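Local coordinates for protein prephenate dehydrogenase (Aquifex aeolicus, PDB 2G5C) that probably catalyses the NAD-dependent oxidative decarboxylation of prephenate to 3-(4-hydroxyphenyl)pyruvate in tyrosine biosynthesis, at residues L20-F25 and S131-Y136; L156-W161 and G166-M171; L175-F180 and L235-N240. One frame throughout, in Å; residues are numbered along the deposited sequence.

Interaction 1: L20-F25 and S131-Y136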
loop_
_atom_site.group_PDB
_atom_site.type_symbol
_atom_site.label_atom_id
_atom_site.label_comp_id
_atom_site.label_asym_id
_atom_site.label_seq_id
_atom_site.Cartn_x
_atom_site.Cartn_y
_atom_site.Cartn_z
ATOM N N LEU A 20 28.687 -11.875 -1.000
ATOM C CA LEU A 20 29.656 -12.850 -1.477
ATOM C C LEU A 20 30.754 -13.098 -0.449
ATOM O O LEU A 20 31.057 -14.246 -0.125
ATOM C CB LEU A 20 30.283 -12.375 -2.792
ATOM C CG LEU A 20 30.221 -13.366 -3.958
ATOM C CD1 LEU A 20 30.894 -14.670 -3.575
ATOM C CD2 LEU A 20 28.774 -13.622 -4.322
ATOM N N ARG A 21 31.349 -12.020 0.054
ATOM C CA ARG A 21 32.415 -12.121 1.047
ATOM C C ARG A 21 31.949 -12.818 2.318
ATOM O O ARG A 21 32.544 -13.808 2.746
ATOM C CB ARG A 21 32.939 -10.733 1.414
ATOM C CG ARG A 21 33.750 -10.058 0.332
ATOM C CD ARG A 21 35.002 -10.849 0.008
ATOM N NE ARG A 21 35.800 -10.172 -1.007
ATOM C CZ ARG A 21 36.779 -10.745 -1.698
ATOM N NH1 ARG A 21 37.089 -12.019 -1.485
ATOM N NH2 ARG A 21 37.440 -10.045 -2.611
ATOM N N ARG A 22 30.894 -12.284 2.925
ATOM C CA ARG A 22 30.346 -12.850 4.151
ATOM C C ARG A 22 30.153 -14.355 4.019
ATOM O O ARG A 22 30.398 -15.104 4.963
ATOM C CB ARG A 22 28.999 -12.204 4.486
ATOM C CG ARG A 22 28.358 -12.761 5.752
ATOM C CD ARG A 22 26.875 -12.423 5.874
ATOM N NE ARG A 22 26.016 -13.258 5.030
ATOM C CZ ARG A 22 25.910 -13.147 3.708
ATOM N NH1 ARG A 22 26.610 -12.232 3.053
ATOM N NH2 ARG A 22 25.092 -13.946 3.035
ATOM N N SER A 23 29.705 -14.791 2.847
ATOM C CA SER A 23 29.476 -16.209 2.605
ATOM C C SER A 23 30.776 -17.004 2.594
ATOM O O SER A 23 30.756 -18.231 2.497
ATOM C CB SER A 23 28.726 -16.412 1.287
ATOM O OG SER A 23 27.392 -15.938 1.391
ATOM N N GLY A 24 31.901 -16.299 2.685
ATOM C CA GLY A 24 33.191 -16.969 2.710
ATOM C C GLY A 24 34.046 -16.876 1.460
ATOM O O GLY A 24 35.108 -17.496 1.392
ATOM N N PHE A 25 33.601 -16.110 0.469
ATOM C CA PHE A 25 34.364 -15.969 -0.768
ATOM C C PHE A 25 35.748 -15.397 -0.475
ATOM O O PHE A 25 35.887 -14.449 0.295
ATOM C CB PHE A 25 33.625 -15.051 -1.744
ATOM C CG PHE A 25 34.210 -15.039 -3.129
ATOM C CD1 PHE A 25 34.191 -16.188 -3.916
ATOM C CD2 PHE A 25 34.772 -13.879 -3.652
ATOM C CE1 PHE A 25 34.722 -16.182 -5.206
ATOM C CE2 PHE A 25 35.304 -13.860 -4.940
ATOM C CZ PHE A 25 35.279 -15.013 -5.719
ATOM N N SER A 131 24.180 -0.621 0.151
ATOM C CA SER A 131 24.250 -2.068 -0.036
ATOM C C SER A 131 24.424 -2.796 1.292
ATOM O O SER A 131 25.042 -2.274 2.218
ATOM C CB SER A 131 25.401 -2.429 -0.983
ATOM O OG SER A 131 26.644 -1.961 -0.492
ATOM N N LEU A 132 23.874 -4.003 1.378
ATOM C CA LEU A 132 23.958 -4.810 2.594
ATOM C C LEU A 132 24.485 -6.207 2.290
ATOM O O LEU A 132 24.361 -6.692 1.167
ATOM C CB LEU A 132 22.581 -4.914 3.251
ATOM C CG LEU A 132 21.940 -3.594 3.681
ATOM C CD1 LEU A 132 20.535 -3.851 4.190
ATOM C CD2 LEU A 132 22.794 -2.933 4.754
ATOM N N ASP A 133 25.060 -6.859 3.295
ATOM C CA ASP A 133 25.609 -8.197 3.114
ATOM C C ASP A 133 24.647 -9.306 3.534
ATOM O O ASP A 133 25.076 -10.411 3.864
ATOM C CB ASP A 133 26.918 -8.338 3.895
ATOM C CG ASP A 133 26.720 -8.213 5.396
ATOM O OD1 ASP A 133 25.927 -8.995 5.959
ATOM O OD2 ASP A 133 27.359 -7.337 6.016
ATOM N N ASN A 134 23.350 -9.019 3.520
ATOM C CA ASN A 134 22.356 -10.016 3.906
ATOM C C ASN A 134 21.073 -9.799 3.126
ATOM O O ASN A 134 20.071 -10.472 3.363
ATOM C CB ASN A 134 22.046 -9.907 5.397
ATOM C CG ASN A 134 21.391 -8.588 5.752
ATOM O OD1 ASN A 134 21.988 -7.523 5.594
ATOM N ND2 ASN A 134 20.151 -8.649 6.224
ATOM N N LEU A 135 21.117 -8.851 2.197
ATOM C CA LEU A 135 19.965 -8.505 1.378
ATOM C C LEU A 135 19.204 -9.695 0.794
ATOM O O LEU A 135 17.992 -9.623 0.594
ATOM C CB LEU A 135 20.403 -7.583 0.239
ATOM C CG LEU A 135 19.275 -7.082 -0.664
ATOM C CD1 LEU A 135 18.362 -6.146 0.126
ATOM C CD2 LEU A 135 19.860 -6.363 -1.868
ATOM N N TYR A 136 19.904 -10.791 0.533
ATOM C CA TYR A 136 19.275 -11.965 -0.061
ATOM C C TYR A 136 18.894 -13.072 0.923
ATOM O O TYR A 136 18.158 -13.993 0.565
ATOM C CB TYR A 136 20.202 -12.533 -1.137
ATOM C CG TYR A 136 20.717 -11.480 -2.098
ATOM C CD1 TYR A 136 19.886 -10.930 -3.074
ATOM C CD2 TYR A 136 22.030 -11.016 -2.013
ATOM C CE1 TYR A 136 20.348 -9.945 -3.945
ATOM C CE2 TYR A 136 22.503 -10.030 -2.876
ATOM C CZ TYR A 136 21.657 -9.500 -3.841
ATOM O OH TYR A 136 22.120 -8.537 -4.707
#
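R22 reaches from the last turn of a helix to D133 in the facing loop, and this one pair makes the whole contact; their CA atoms lie 6.7 Å apart. Before it in the chain, R21 bends back to its own segment: R21 NH1 donates to F25 O at 3.2 Å, with F25 O close to the guanidinium plane, and R21 NH2 forms a salt bridge with D49. The R22 side chain sets out with CG anti to the backbone N (chi1 179°), and a bend at chi3 brings the guanidinium back across the D133 backbone. D133 O thus lies over one guanidinium face, where no N-H is well aimed, so no hydrogen bond results; the closest of these approaches are doubtful in the model. The side chains cross at about a right angle, R22 CD meeting D133 OD1 at 3.6 Å. D133 OD1 stays 4.4 Å from R22 NE and well out of the guanidinium plane, which leaves general charge attraction rather than a salt bridge. R22 NH2 also has a long, weak ion pair with E137. Replacing R22 by alanine would probably leave D133 and E137 without this nearby positive charge and uncover the D133 peptide. Beyond R22, S23 OG bonds to S19 O and D163 O. G24 then takes positive phi (107°), where a side chain would jam against the preceding carbonyl, and F25 N returns to L20 O at 3.2 Å while G24 N bonds to R21 O. With the positive phi, these two bonds make a Schellman motif, here ending helix 11-22 of the NAD-binding Rossmann domain.

Interaction 2: L156-W161 and G166-M171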
loop_
_atom_site.group_PDB
_atom_site.type_symbol
_atom_site.label_atom_id
_atom_site.label_comp_id
_atom_site.label_asym_id
_atom_site.label_seq_id
_atom_site.Cartn_x
_atom_site.Cartn_y
_atom_site.Cartn_z
ATOM N N LEU A 156 25.502 -23.792 -11.378
ATOM C CA LEU A 156 26.499 -22.931 -10.761
ATOM C C LEU A 156 25.816 -21.708 -10.148
ATOM O O LEU A 156 25.855 -21.506 -8.933
ATOM C CB LEU A 156 27.525 -22.483 -11.806
ATOM C CG LEU A 156 28.547 -21.426 -11.375
ATOM C CD1 LEU A 156 29.419 -21.968 -10.259
ATOM C CD2 LEU A 156 29.396 -21.028 -12.575
ATOM N N VAL A 157 25.185 -20.906 -11.000
ATOM C CA VAL A 157 24.492 -19.698 -10.569
ATOM C C VAL A 157 23.497 -19.982 -9.447
ATOM O O VAL A 157 23.346 -19.177 -8.530
ATOM C CB VAL A 157 23.759 -19.036 -11.759
ATOM C CG1 VAL A 157 22.967 -17.830 -11.286
ATOM C CG2 VAL A 157 24.772 -18.614 -12.814
ATOM N N LYS A 158 22.823 -21.129 -9.521
ATOM C CA LYS A 158 21.856 -21.512 -8.497
ATOM C C LYS A 158 22.544 -21.679 -7.148
ATOM O O LYS A 158 22.117 -21.103 -6.148
ATOM C CB LYS A 158 21.161 -22.825 -8.869
ATOM C CG LYS A 158 20.243 -23.355 -7.773
ATOM C CD LYS A 158 19.545 -24.645 -8.179
ATOM C CE LYS A 158 18.676 -25.177 -7.046
ATOM N NZ LYS A 158 18.018 -26.466 -7.400
ATOM N N ARG A 159 23.611 -22.469 -7.123
ATOM C CA ARG A 159 24.347 -22.704 -5.886
ATOM C C ARG A 159 24.878 -21.415 -5.271
ATOM O O ARG A 159 24.882 -21.263 -4.051
ATOM C CB ARG A 159 25.515 -23.666 -6.128
ATOM C CG ARG A 159 25.101 -25.084 -6.489
ATOM C CD ARG A 159 26.300 -26.031 -6.427
ATOM N NE ARG A 159 25.963 -27.399 -6.817
ATOM C CZ ARG A 159 25.604 -27.760 -8.046
ATOM N NH1 ARG A 159 25.534 -26.852 -9.010
ATOM N NH2 ARG A 159 25.317 -29.030 -8.312
ATOM N N VAL A 160 25.332 -20.492 -6.118
ATOM C CA VAL A 160 25.870 -19.220 -5.646
ATOM C C VAL A 160 24.806 -18.429 -4.891
ATOM O O VAL A 160 25.041 -17.955 -3.779
ATOM C CB VAL A 160 26.385 -18.360 -6.818
ATOM C CG1 VAL A 160 26.954 -17.049 -6.289
ATOM C CG2 VAL A 160 27.443 -19.124 -7.596
ATOM N N TRP A 161 23.637 -18.280 -5.504
ATOM C CA TRP A 161 22.544 -17.554 -4.870
ATOM C C TRP A 161 22.186 -18.190 -3.532
ATOM O O TRP A 161 21.953 -17.496 -2.545
ATOM C CB TRP A 161 21.325 -17.544 -5.787
ATOM C CG TRP A 161 21.385 -16.490 -6.849
ATOM C CD1 TRP A 161 21.304 -16.681 -8.197
ATOM C CD2 TRP A 161 21.462 -15.073 -6.648
ATOM N NE1 TRP A 161 21.318 -15.471 -8.848
ATOM C CE2 TRP A 161 21.413 -14.467 -7.921
ATOM C CE3 TRP A 161 21.566 -14.255 -5.514
ATOM C CZ2 TRP A 161 21.462 -13.076 -8.095
ATOM C CZ3 TRP A 161 21.615 -12.875 -5.685
ATOM C CH2 TRP A 161 21.562 -12.302 -6.967
ATOM N N GLY A 166 19.859 -17.086 -0.673
ATOM C CA GLY A 166 18.725 -17.089 -1.580
ATOM C C GLY A 166 17.982 -18.409 -1.696
ATOM O O GLY A 166 18.560 -19.479 -1.498
ATOM N N VAL A 167 16.690 -18.321 -2.013
ATOM C CA VAL A 167 15.831 -19.489 -2.189
ATOM C C VAL A 167 15.442 -19.514 -3.663
ATOM O O VAL A 167 14.545 -18.791 -4.093
ATOM C CB VAL A 167 14.558 -19.388 -1.319
ATOM C CG1 VAL A 167 13.649 -20.581 -1.577
ATOM C CG2 VAL A 167 14.943 -19.331 0.150
ATOM N N VAL A 168 16.121 -20.360 -4.429
ATOM C CA VAL A 168 15.905 -20.447 -5.864
ATOM C C VAL A 168 14.753 -21.312 -6.368
ATOM O O VAL A 168 14.457 -22.377 -5.823
ATOM C CB VAL A 168 17.201 -20.916 -6.564
ATOM C CG1 VAL A 168 17.030 -20.894 -8.076
ATOM C CG2 VAL A 168 18.358 -20.032 -6.138
ATOM N N GLU A 169 14.116 -20.822 -7.428
ATOM C CA GLU A 169 13.014 -21.501 -8.096
ATOM C C GLU A 169 13.109 -21.077 -9.557
ATOM O O GLU A 169 13.669 -20.022 -9.859
ATOM C CB GLU A 169 11.663 -21.088 -7.491
ATOM C CG GLU A 169 11.410 -19.597 -7.446
ATOM C CD GLU A 169 10.097 -19.248 -6.760
ATOM O OE1 GLU A 169 9.024 -19.593 -7.304
ATOM O OE2 GLU A 169 10.137 -18.633 -5.673
ATOM N N TYR A 170 12.578 -21.892 -10.464
ATOM C CA TYR A 170 12.657 -21.582 -11.886
ATOM C C TYR A 170 11.341 -21.176 -12.531
ATOM O O TYR A 170 10.281 -21.672 -12.170
ATOM C CB TYR A 170 13.229 -22.775 -12.666
ATOM C CG TYR A 170 14.564 -23.291 -12.168
ATOM C CD1 TYR A 170 15.505 -22.430 -11.602
ATOM C CD2 TYR A 170 14.900 -24.639 -12.297
ATOM C CE1 TYR A 170 16.744 -22.896 -11.178
ATOM C CE2 TYR A 170 16.138 -25.116 -11.878
ATOM C CZ TYR A 170 17.054 -24.239 -11.321
ATOM O OH TYR A 170 18.283 -24.702 -10.907
HETATM N N MSE A 171 11.437 -20.278 -13.507
HETATM C CA MSE A 171 10.285 -19.789 -14.258
HETATM C C MSE A 171 10.761 -19.485 -15.665
HETATM O O MSE A 171 11.909 -19.098 -15.855
HETATM C CB MSE A 171 9.745 -18.485 -13.659
HETATM C CG MSE A 171 9.075 -18.598 -12.310
HETATM SE SE MSE A 171 8.275 -16.887 -11.840
HETATM C CE MSE A 171 6.893 -16.817 -13.165
#
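K158 and Y170 cross at about a right angle, with the lysine chain running past the phenol end of the tyrosine. K158 is extended beyond CG, and it is its middle that touches: CD lies 3.0 Å from Y170 OH, a tight approach, whereas NZ is 3.9 Å from that same oxygen. The approach to the ring is oblique. V168 points from the strand toward the helix and divides its two methyls. With CG1 anti to the backbone N (chi1 -175°), that methyl comes within 4.1 Å of K158 CG, and the other, CG2, meets W161 CB at 3.9 Å and K158 O at the same distance. Of the W161 side chain, CB is the part that meets V168; its indole turns off the other way, where it meets F16 and Y136 edge-to-face and touches V141 and M67. At the turn end the backbones close in. G166 N donates to W161 O at 2.8 Å with an N-H...O angle of 142°, although the position of W161 O is less certain. A CB on G166 would fall against that oxygen, which suits the glycine found there. The axes of helix segment 156-161 and strand 167-170 approach to 8.3 Å and run at 148°, roughly antiparallel. Strand 167-170 in turn pairs with strand 140-143, V167 and E169 both bonding to V141. Helix 151-163 packing back on the strand that follows it is the second half of the beta-alpha-beta unit 140-143, 151-163, 167-170, at one edge of the nucleotide-binding sheet.

Interaction 3: L175-F180 and L235-N240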
loop_
_atom_site.group_PDB
_atom_site.type_symbol
_atom_site.label_atom_id
_atom_site.label_comp_id
_atom_site.label_asym_id
_atom_site.label_seq_id
_atom_site.Cartn_x
_atom_site.Cartn_y
_atom_site.Cartn_z
ATOM N N LEU A 175 6.848 -16.354 -18.300
ATOM C CA LEU A 175 6.000 -16.509 -17.127
ATOM C C LEU A 175 6.431 -15.513 -16.059
ATOM O O LEU A 175 5.596 -14.940 -15.368
ATOM C CB LEU A 175 6.075 -17.931 -16.570
ATOM C CG LEU A 175 5.178 -18.198 -15.354
ATOM C CD1 LEU A 175 3.727 -17.846 -15.679
ATOM C CD2 LEU A 175 5.299 -19.662 -14.941
ATOM N N HIS A 176 7.739 -15.303 -15.930
ATOM C CA HIS A 176 8.243 -14.351 -14.943
ATOM C C HIS A 176 7.668 -12.965 -15.195
ATOM O O HIS A 176 7.151 -12.329 -14.284
ATOM C CB HIS A 176 9.774 -14.292 -14.985
ATOM C CG HIS A 176 10.367 -13.187 -14.161
ATOM N ND1 HIS A 176 10.383 -11.871 -14.577
ATOM C CD2 HIS A 176 10.973 -13.204 -12.950
ATOM C CE1 HIS A 176 10.974 -11.127 -13.659
ATOM N NE2 HIS A 176 11.340 -11.910 -12.661
ATOM N N ASP A 177 7.743 -12.500 -16.437
ATOM C CA ASP A 177 7.233 -11.175 -16.761
ATOM C C ASP A 177 5.725 -11.053 -16.645
ATOM O O ASP A 177 5.198 -9.963 -16.424
ATOM C CB ASP A 177 7.692 -10.762 -18.156
ATOM C CG ASP A 177 9.144 -10.326 -18.176
ATOM O OD1 ASP A 177 9.865 -10.626 -17.198
ATOM O OD2 ASP A 177 9.563 -9.696 -19.168
ATOM N N TYR A 178 5.023 -12.165 -16.802
ATOM C CA TYR A 178 3.578 -12.126 -16.675
ATOM C C TYR A 178 3.242 -11.973 -15.197
ATOM O O TYR A 178 2.503 -11.069 -14.803
ATOM C CB TYR A 178 2.943 -13.417 -17.196
ATOM C CG TYR A 178 1.451 -13.468 -16.946
ATOM C CD1 TYR A 178 0.573 -12.690 -17.699
ATOM C CD2 TYR A 178 0.923 -14.263 -15.930
ATOM C CE1 TYR A 178 -0.799 -12.702 -17.439
ATOM C CE2 TYR A 178 -0.441 -14.282 -15.666
ATOM C CZ TYR A 178 -1.293 -13.500 -16.421
ATOM O OH TYR A 178 -2.640 -13.507 -16.154
ATOM N N VAL A 179 3.788 -12.872 -14.389
ATOM C CA VAL A 179 3.539 -12.864 -12.957
ATOM C C VAL A 179 3.884 -11.527 -12.298
ATOM O O VAL A 179 3.057 -10.930 -11.613
ATOM C CB VAL A 179 4.321 -14.001 -12.262
ATOM C CG1 VAL A 179 4.146 -13.912 -10.741
ATOM C CG2 VAL A 179 3.818 -15.344 -12.763
ATOM N N PHE A 180 5.102 -11.053 -12.513
ATOM C CA PHE A 180 5.515 -9.801 -11.912
ATOM C C PHE A 180 4.883 -8.597 -12.576
ATOM O O PHE A 180 4.845 -7.511 -12.004
ATOM C CB PHE A 180 7.041 -9.733 -11.888
ATOM C CG PHE A 180 7.639 -10.722 -10.935
ATOM C CD1 PHE A 180 7.654 -10.457 -9.568
ATOM C CD2 PHE A 180 8.062 -11.973 -11.382
ATOM C CE1 PHE A 180 8.071 -11.425 -8.657
ATOM C CE2 PHE A 180 8.479 -12.945 -10.481
ATOM C CZ PHE A 180 8.480 -12.671 -9.112
ATOM N N LEU A 235 8.240 0.011 -20.177
ATOM C CA LEU A 235 8.551 -0.136 -21.597
ATOM C C LEU A 235 8.928 -1.584 -21.898
ATOM O O LEU A 235 8.387 -2.203 -22.812
ATOM C CB LEU A 235 9.728 0.759 -22.009
ATOM C CG LEU A 235 10.320 0.415 -23.390
ATOM C CD1 LEU A 235 9.318 0.758 -24.487
ATOM C CD2 LEU A 235 11.621 1.172 -23.611
ATOM N N GLU A 236 9.864 -2.113 -21.117
ATOM C CA GLU A 236 10.353 -3.477 -21.297
ATOM C C GLU A 236 9.266 -4.546 -21.162
ATOM O O GLU A 236 9.310 -5.566 -21.850
ATOM C CB GLU A 236 11.468 -3.754 -20.287
ATOM C CG GLU A 236 12.284 -5.020 -20.541
ATOM C CD GLU A 236 13.252 -4.881 -21.706
ATOM O OE1 GLU A 236 13.702 -3.741 -21.971
ATOM O OE2 GLU A 236 13.577 -5.910 -22.343
ATOM N N ASN A 237 8.293 -4.314 -20.282
ATOM C CA ASN A 237 7.220 -5.285 -20.066
ATOM C C ASN A 237 5.874 -4.717 -20.507
ATOM O O ASN A 237 4.833 -5.055 -19.944
ATOM C CB ASN A 237 7.157 -5.660 -18.581
ATOM C CG ASN A 237 6.547 -7.037 -18.345
ATOM O OD1 ASN A 237 6.118 -7.358 -17.233
ATOM N ND2 ASN A 237 6.526 -7.861 -19.383
ATOM N N LYS A 238 5.901 -3.873 -21.534
ATOM C CA LYS A 238 4.695 -3.217 -22.030
ATOM C C LYS A 238 3.448 -4.087 -22.199
ATOM O O LYS A 238 2.380 -3.743 -21.694
ATOM C CB LYS A 238 4.989 -2.505 -23.354
ATOM C CG LYS A 238 3.830 -1.652 -23.862
ATOM C CD LYS A 238 4.157 -0.978 -25.192
ATOM C CE LYS A 238 4.311 -2.003 -26.307
ATOM N NZ LYS A 238 4.704 -1.386 -27.607
ATOM N N GLU A 239 3.571 -5.200 -22.915
ATOM C CA GLU A 239 2.413 -6.059 -23.139
ATOM C C GLU A 239 1.755 -6.556 -21.858
ATOM O O GLU A 239 0.546 -6.415 -21.687
ATOM C CB GLU A 239 2.794 -7.250 -24.021
ATOM C CG GLU A 239 3.281 -6.838 -25.395
ATOM C CD GLU A 239 2.436 -5.730 -25.992
ATOM O OE1 GLU A 239 1.201 -5.907 -26.086
ATOM O OE2 GLU A 239 3.011 -4.682 -26.362
ATOM N N ASN A 240 2.545 -7.148 -20.967
ATOM C CA ASN A 240 2.014 -7.657 -19.709
ATOM C C ASN A 240 1.454 -6.547 -18.821
ATOM O O ASN A 240 0.403 -6.711 -18.208
ATOM C CB ASN A 240 3.098 -8.432 -18.963
ATOM C CG ASN A 240 3.433 -9.745 -19.637
ATOM O OD1 ASN A 240 4.568 -10.225 -19.564
ATOM N ND2 ASN A 240 2.441 -10.340 -20.295
#
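D177 packs against N237 and N240 in the tight, inner part of this contact. N237 CG is anti to its backbone N (chi1 -155°), which carries the amide over to D177. N237 ND2 lies 3.4 Å from D177 CB, and the amide and carboxylate planes are turned 66° apart, so the two flat groups do not stack. N237 ND2 donates to N240 OD1 at 3.1 Å, which ties the two amides together, the donor tilted from the carbonyl plane. Both of their oxygens then crowd D177 O, N237 OD1 at 2.9 Å and N240 OD1 at 3.2 Å from it; all are acceptors, so neither pair is a hydrogen bond. A weak bond from H185 ND1 serves N237 OD1. The carboxylate is held by D177 OD1, which accepts from H176 ND1 at 2.9 Å and from K99 N. The outer part is looser. N240 ND2 only skirts the edge of the Y178 ring, 4.0 Å from CD1, with ring and amide planes 82° apart. Both residues are partly exposed, and Y178 OH hydrogen-bonds to M201 O of the second subunit. The early part of helix 173-201 thus lies against the break between helices 227-236 and 238-260, while H176 NE2 bonds to H118 ND1 on strand 114-120.

In the fold
From the N terminus, interaction 1 brings the end of helix 11-22 to the loop before strand 140-143, closing a loop of 105 residues that includes much of the Rossmann sheet. Interaction 2 opens later and closes a short connection of four residues between helix 151-163 and strand 167-170. Interaction 3 follows, with 54 residues between its segments in the helical dimerization region. The three stand in series, so none nests in or crosses another. Neighbours nevertheless touch: Y136 CE1 lies 3.6 Å from W161 CZ3, and M171 CE lies 3.3 Å from H176 N, where strand 167-170 passes into helix 173-201. Interactions 1 and 3 stay about 13 Å apart at their nearest atoms.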